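Local coordinates for regulatory protein of LacI family (Chloroflexus aggregans, PDB 3BBL) that probably regulates transcription as a LacI-family DNA-binding repressor or activator whose periplasmic-binding-protein-like core senses a small ligand, at residues A[25-39]-A[243-255]. Residues are numbered along the deposited sequence; the frame is centred on the assembly and turned at random.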
loop_
_atom_site.group_PDB
_atom_site.type_symbol
_atom_site.label_atom_id
_atom_site.label_comp_id
_atom_site.label_asym_id
_atom_site.label_seq_id
_atom_site.Cartn_x
_atom_site.Cartn_y
_atom_site.Cartn_z
ATOM N N GLN A 25 3.612 4.875 4.791
ATOM C CA GLN A 25 3.949 5.126 6.192
ATOM C C GLN A 25 5.255 5.907 6.327
ATOM O O GLN A 25 5.336 6.895 7.055
ATOM C CB GLN A 25 4.098 3.816 6.967
ATOM C CG GLN A 25 2.829 3.020 7.165
ATOM C CD GLN A 25 3.079 1.719 7.920
ATOM O OE1 GLN A 25 3.861 0.872 7.481
ATOM N NE2 GLN A 25 2.413 1.556 9.058
ATOM N N PHE A 26 6.274 5.442 5.615
ATOM C CA PHE A 26 7.598 6.043 5.645
ATOM C C PHE A 26 7.671 7.462 5.071
ATOM O O PHE A 26 8.126 8.387 5.747
ATOM C CB PHE A 26 8.572 5.137 4.895
ATOM C CG PHE A 26 10.007 5.416 5.192
ATOM C CD1 PHE A 26 10.513 5.224 6.471
ATOM C CD2 PHE A 26 10.861 5.867 4.190
ATOM C CE1 PHE A 26 11.860 5.477 6.759
ATOM C CE2 PHE A 26 12.205 6.123 4.460
ATOM C CZ PHE A 26 12.706 5.925 5.755
ATOM N N LEU A 27 7.226 7.628 3.828
ATOM C CA LEU A 27 7.272 8.931 3.184
ATOM C C LEU A 27 6.335 9.952 3.828
ATOM O O LEU A 27 6.721 11.107 4.037
ATOM C CB LEU A 27 6.969 8.801 1.690
ATOM C CG LEU A 27 7.072 10.088 0.860
ATOM C CD1 LEU A 27 8.458 10.719 1.008
ATOM C CD2 LEU A 27 6.788 9.768 -0.592
ATOM N N SER A 28 5.112 9.540 4.147
ATOM C CA SER A 28 4.171 10.460 4.782
ATOM C C SER A 28 4.796 10.990 6.060
ATOM O O SER A 28 4.790 12.190 6.321
ATOM C CB SER A 28 2.853 9.757 5.115
ATOM O OG SER A 28 2.152 9.414 3.937
ATOM N N SER A 29 5.344 10.078 6.848
ATOM C CA SER A 29 5.985 10.432 8.099
ATOM C C SER A 29 7.155 11.393 7.891
ATOM O O SER A 29 7.300 12.361 8.635
ATOM C CB SER A 29 6.465 9.170 8.812
ATOM O OG SER A 29 7.161 9.490 9.995
HETATM N N MSE A 30 7.994 11.132 6.889
HETATM C CA MSE A 30 9.126 12.016 6.629
HETATM C C MSE A 30 8.647 13.397 6.184
HETATM O O MSE A 30 9.136 14.417 6.670
HETATM C CB MSE A 30 10.074 11.420 5.578
HETATM C CG MSE A 30 10.825 10.230 6.107
HETATM SE SE MSE A 30 12.500 9.813 5.126
HETATM C CE MSE A 30 11.673 9.447 3.413
ATOM N N VAL A 31 7.676 13.428 5.277
ATOM C CA VAL A 31 7.151 14.689 4.782
ATOM C C VAL A 31 6.613 15.570 5.899
ATOM O O VAL A 31 6.859 16.771 5.915
ATOM C CB VAL A 31 6.042 14.456 3.745
ATOM C CG1 VAL A 31 5.332 15.771 3.427
ATOM C CG2 VAL A 31 6.643 13.866 2.481
ATOM N N ARG A 32 5.886 14.977 6.835
ATOM C CA ARG A 32 5.320 15.742 7.943
ATOM C C ARG A 32 6.369 16.185 8.947
ATOM O O ARG A 32 6.272 17.264 9.518
ATOM C CB ARG A 32 4.244 14.926 8.654
ATOM C CG ARG A 32 3.043 14.664 7.784
ATOM C CD ARG A 32 1.868 14.163 8.594
ATOM N NE ARG A 32 0.638 14.705 8.037
ATOM C CZ ARG A 32 0.244 15.967 8.184
ATOM N NH1 ARG A 32 0.972 16.825 8.883
ATOM N NH2 ARG A 32 -0.862 16.384 7.592
ATOM N N GLU A 33 7.366 15.338 9.168
ATOM C CA GLU A 33 8.447 15.649 10.091
ATOM C C GLU A 33 9.346 16.737 9.524
ATOM O O GLU A 33 9.722 17.666 10.232
ATOM C CB GLU A 33 9.276 14.400 10.377
ATOM C CG GLU A 33 8.706 13.548 11.483
ATOM C CD GLU A 33 8.629 14.313 12.792
ATOM O OE1 GLU A 33 9.672 14.878 13.213
ATOM O OE2 GLU A 33 7.528 14.343 13.390
ATOM N N ALA A 34 9.700 16.600 8.252
ATOM C CA ALA A 34 10.538 17.584 7.591
ATOM C C ALA A 34 9.810 18.922 7.634
ATOM O O ALA A 34 10.371 19.935 8.054
ATOM C CB ALA A 34 10.793 17.167 6.149
ATOM N N GLY A 35 8.551 18.910 7.210
ATOM C CA GLY A 35 7.750 20.119 7.204
ATOM C C GLY A 35 7.758 20.861 8.530
ATOM O O GLY A 35 7.837 22.088 8.565
ATOM N N ALA A 36 7.682 20.119 9.628
ATOM C CA ALA A 36 7.671 20.732 10.955
ATOM C C ALA A 36 8.936 21.541 11.229
ATOM O O ALA A 36 8.901 22.505 11.989
ATOM C CB ALA A 36 7.488 19.668 12.028
ATOM N N VAL A 37 10.051 21.151 10.620
ATOM C CA VAL A 37 11.301 21.879 10.803
ATOM C C VAL A 37 11.680 22.606 9.514
ATOM O O VAL A 37 12.857 22.846 9.243
ATOM C CB VAL A 37 12.458 20.938 11.222
ATOM C CG1 VAL A 37 12.185 20.371 12.602
ATOM C CG2 VAL A 37 12.628 19.821 10.198
ATOM N N ASN A 38 10.665 22.936 8.721
ATOM C CA ASN A 38 10.835 23.660 7.465
ATOM C C ASN A 38 11.636 22.997 6.348
ATOM O O ASN A 38 12.270 23.680 5.542
ATOM C CB ASN A 38 11.419 25.043 7.745
ATOM C CG ASN A 38 10.496 25.897 8.582
ATOM O OD1 ASN A 38 9.381 26.211 8.166
ATOM N ND2 ASN A 38 10.951 26.271 9.771
ATOM N N TYR A 39 11.615 21.674 6.288
ATOM C CA TYR A 39 12.323 20.981 5.221
ATOM C C TYR A 39 11.309 20.288 4.313
ATOM O O TYR A 39 10.168 20.053 4.712
ATOM C CB TYR A 39 13.296 19.941 5.786
ATOM C CG TYR A 39 14.638 20.486 6.229
ATOM C CD1 TYR A 39 14.780 21.154 7.442
ATOM C CD2 TYR A 39 15.774 20.312 5.438
ATOM C CE1 TYR A 39 16.022 21.632 7.859
ATOM C CE2 TYR A 39 17.020 20.788 5.844
ATOM C CZ TYR A 39 17.137 21.447 7.055
ATOM O OH TYR A 39 18.367 21.919 7.460
ATOM N N ILE A 243 7.521 1.781 11.093
ATOM C CA ILE A 243 7.938 2.501 9.902
ATOM C C ILE A 243 7.781 4.013 10.015
ATOM O O ILE A 243 8.646 4.757 9.555
ATOM C CB ILE A 243 7.167 1.987 8.658
ATOM C CG1 ILE A 243 7.364 0.471 8.531
ATOM C CG2 ILE A 243 7.646 2.702 7.389
ATOM C CD1 ILE A 243 8.825 0.032 8.563
ATOM N N ALA A 244 6.691 4.469 10.623
ATOM C CA ALA A 244 6.483 5.904 10.772
ATOM C C ALA A 244 7.581 6.490 11.658
ATOM O O ALA A 244 8.196 7.496 11.310
ATOM C CB ALA A 244 5.107 6.189 11.373
ATOM N N GLU A 245 7.837 5.846 12.793
ATOM C CA GLU A 245 8.867 6.319 13.709
ATOM C C GLU A 245 10.234 6.321 13.030
ATOM O O GLU A 245 11.029 7.241 13.210
ATOM C CB GLU A 245 8.900 5.457 14.974
ATOM C CG GLU A 245 10.031 5.815 15.929
ATOM C CD GLU A 245 9.996 5.029 17.242
ATOM O OE1 GLU A 245 9.623 3.829 17.219
ATOM O OE2 GLU A 245 10.359 5.607 18.298
ATOM N N ALA A 246 10.505 5.290 12.240
ATOM C CA ALA A 246 11.770 5.205 11.538
ATOM C C ALA A 246 11.896 6.379 10.567
ATOM O O ALA A 246 12.978 6.930 10.373
ATOM C CB ALA A 246 11.862 3.883 10.784
ATOM N N GLY A 247 10.780 6.754 9.957
ATOM C CA GLY A 247 10.790 7.862 9.025
ATOM C C GLY A 247 11.140 9.138 9.758
ATOM O O GLY A 247 11.994 9.900 9.331
ATOM N N ARG A 248 10.473 9.359 10.882
ATOM C CA ARG A 248 10.705 10.537 11.698
ATOM C C ARG A 248 12.155 10.598 12.169
ATOM O O ARG A 248 12.771 11.657 12.154
ATOM C CB ARG A 248 9.750 10.525 12.901
ATOM C CG ARG A 248 10.045 11.587 13.954
ATOM C CD ARG A 248 8.956 11.662 15.012
ATOM N NE ARG A 248 8.912 10.488 15.887
ATOM C CZ ARG A 248 9.836 10.185 16.795
ATOM N NH1 ARG A 248 10.898 10.969 16.959
ATOM N NH2 ARG A 248 9.692 9.098 17.548
ATOM N N LYS A 249 12.697 9.455 12.579
ATOM C CA LYS A 249 14.071 9.391 13.058
ATOM C C LYS A 249 15.089 9.670 11.961
ATOM O O LYS A 249 16.142 10.243 12.216
ATOM C CB LYS A 249 14.357 8.022 13.686
ATOM C CG LYS A 249 13.730 7.803 15.060
ATOM C CD LYS A 249 14.253 8.812 16.074
ATOM C CE LYS A 249 14.057 8.333 17.512
ATOM N NZ LYS A 249 12.631 8.035 17.842
ATOM N N CYS A 250 14.784 9.261 10.736
ATOM C CA CYS A 250 15.702 9.502 9.637
ATOM C C CYS A 250 15.832 10.997 9.393
ATOM O O CYS A 250 16.938 11.543 9.382
ATOM C CB CYS A 250 15.217 8.813 8.360
ATOM S SG CYS A 250 15.582 7.060 8.273
ATOM N N ILE A 251 14.695 11.657 9.198
ATOM C CA ILE A 251 14.679 13.093 8.953
ATOM C C ILE A 251 15.365 13.829 10.099
ATOM O O ILE A 251 16.226 14.679 9.895
ATOM C CB ILE A 251 13.229 13.609 8.819
ATOM C CG1 ILE A 251 12.598 13.061 7.536
ATOM C CG2 ILE A 251 13.206 15.131 8.821
ATOM C CD1 ILE A 251 13.284 13.521 6.260
ATOM N N GLU A 252 14.978 13.468 11.313
ATOM C CA GLU A 252 15.506 14.066 12.524
ATOM C C GLU A 252 17.021 13.952 12.642
ATOM O O GLU A 252 17.686 14.882 13.085
ATOM C CB GLU A 252 14.841 13.394 13.712
ATOM C CG GLU A 252 15.035 14.071 15.032
ATOM C CD GLU A 252 14.147 13.461 16.092
ATOM O OE1 GLU A 252 12.906 13.493 15.923
ATOM O OE2 GLU A 252 14.690 12.941 17.089
ATOM N N LEU A 253 17.563 12.811 12.242
ATOM C CA LEU A 253 19.001 12.584 12.323
ATOM C C LEU A 253 19.750 13.280 11.193
ATOM O O LEU A 253 20.834 13.815 11.397
ATOM C CB LEU A 253 19.292 11.080 12.290
ATOM C CG LEU A 253 20.756 10.638 12.332
ATOM C CD1 LEU A 253 21.424 11.188 13.580
ATOM C CD2 LEU A 253 20.830 9.113 12.319
ATOM N N LEU A 254 19.167 13.269 10.000
ATOM C CA LEU A 254 19.799 13.895 8.848
ATOM C C LEU A 254 19.792 15.415 8.971
ATOM O O LEU A 254 20.760 16.077 8.608
ATOM C CB LEU A 254 19.090 13.477 7.558
ATOM C CG LEU A 254 19.694 14.050 6.276
ATOM C CD1 LEU A 254 21.159 13.637 6.171
ATOM C CD2 LEU A 254 18.913 13.555 5.073
ATOM N N VAL A 255 18.700 15.967 9.488
ATOM C CA VAL A 255 18.602 17.411 9.656
ATOM C C VAL A 255 19.680 17.887 10.630
ATOM O O VAL A 255 20.265 18.951 10.444
ATOM C CB VAL A 255 17.205 17.834 10.183
ATOM C CG1 VAL A 255 17.213 19.305 10.564
ATOM C CG2 VAL A 255 16.147 17.584 9.114
#
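The ring of F26 has the carbonyl oxygen of I243 at its edge, in plane, and C250 SG at the edge too, 4.0 Å from CZ, a sulfur-aromatic contact. CE1 comes obliquely onto G247 CA at 3.5 Å and onto A246, and F93 stacks on the ring. With CG anti to the backbone N (chi1 -163°), the ring reaches down among I243, A246, G247 and C250 as a knob in a hole. At the other end of the contact, V255 CG2 sits over the centre of one face of the Y39 ring, a CH-pi contact of 4.2 Å to the centroid; F5 meets Y39 edge-to-face.

G247 is where the backbones come closest, 5.0 Å from its CA to that of F26. Beside it the hydroxyl of S29 donates to A244 O (2.6 Å), approaching 28° out of the carbonyl plane; that oxygen also takes R248 N, so two donors grip it. Selenomethionine M30 lays CB against I251 CG1 (3.6 Å). Further toward solvent E33 is bent at chi2, and its carboxylate lies on the aliphatic part of R248, CD to CG 3.3 Å. Their charged atoms do not meet, E33 OE2 staying 4.8 Å from R248 NE; the guanidinium makes a weak salt bridge to E252, whose OE1 lies at its edge, in plane, and a long one to E245.

A Schellman motif at N38 ends helix 23-36, whose far side packs on the second subunit through L27 and V31. Helix 243-258 brings the late chain back to the N-terminal lobe, as in the periplasmic-binding-protein fold of LacI-family regulators. Crossing at 40°, the two helices lie side by side on its sheet: M30 and I251 on strand 6-9, M30 also on 67-70, C250 on 90-93.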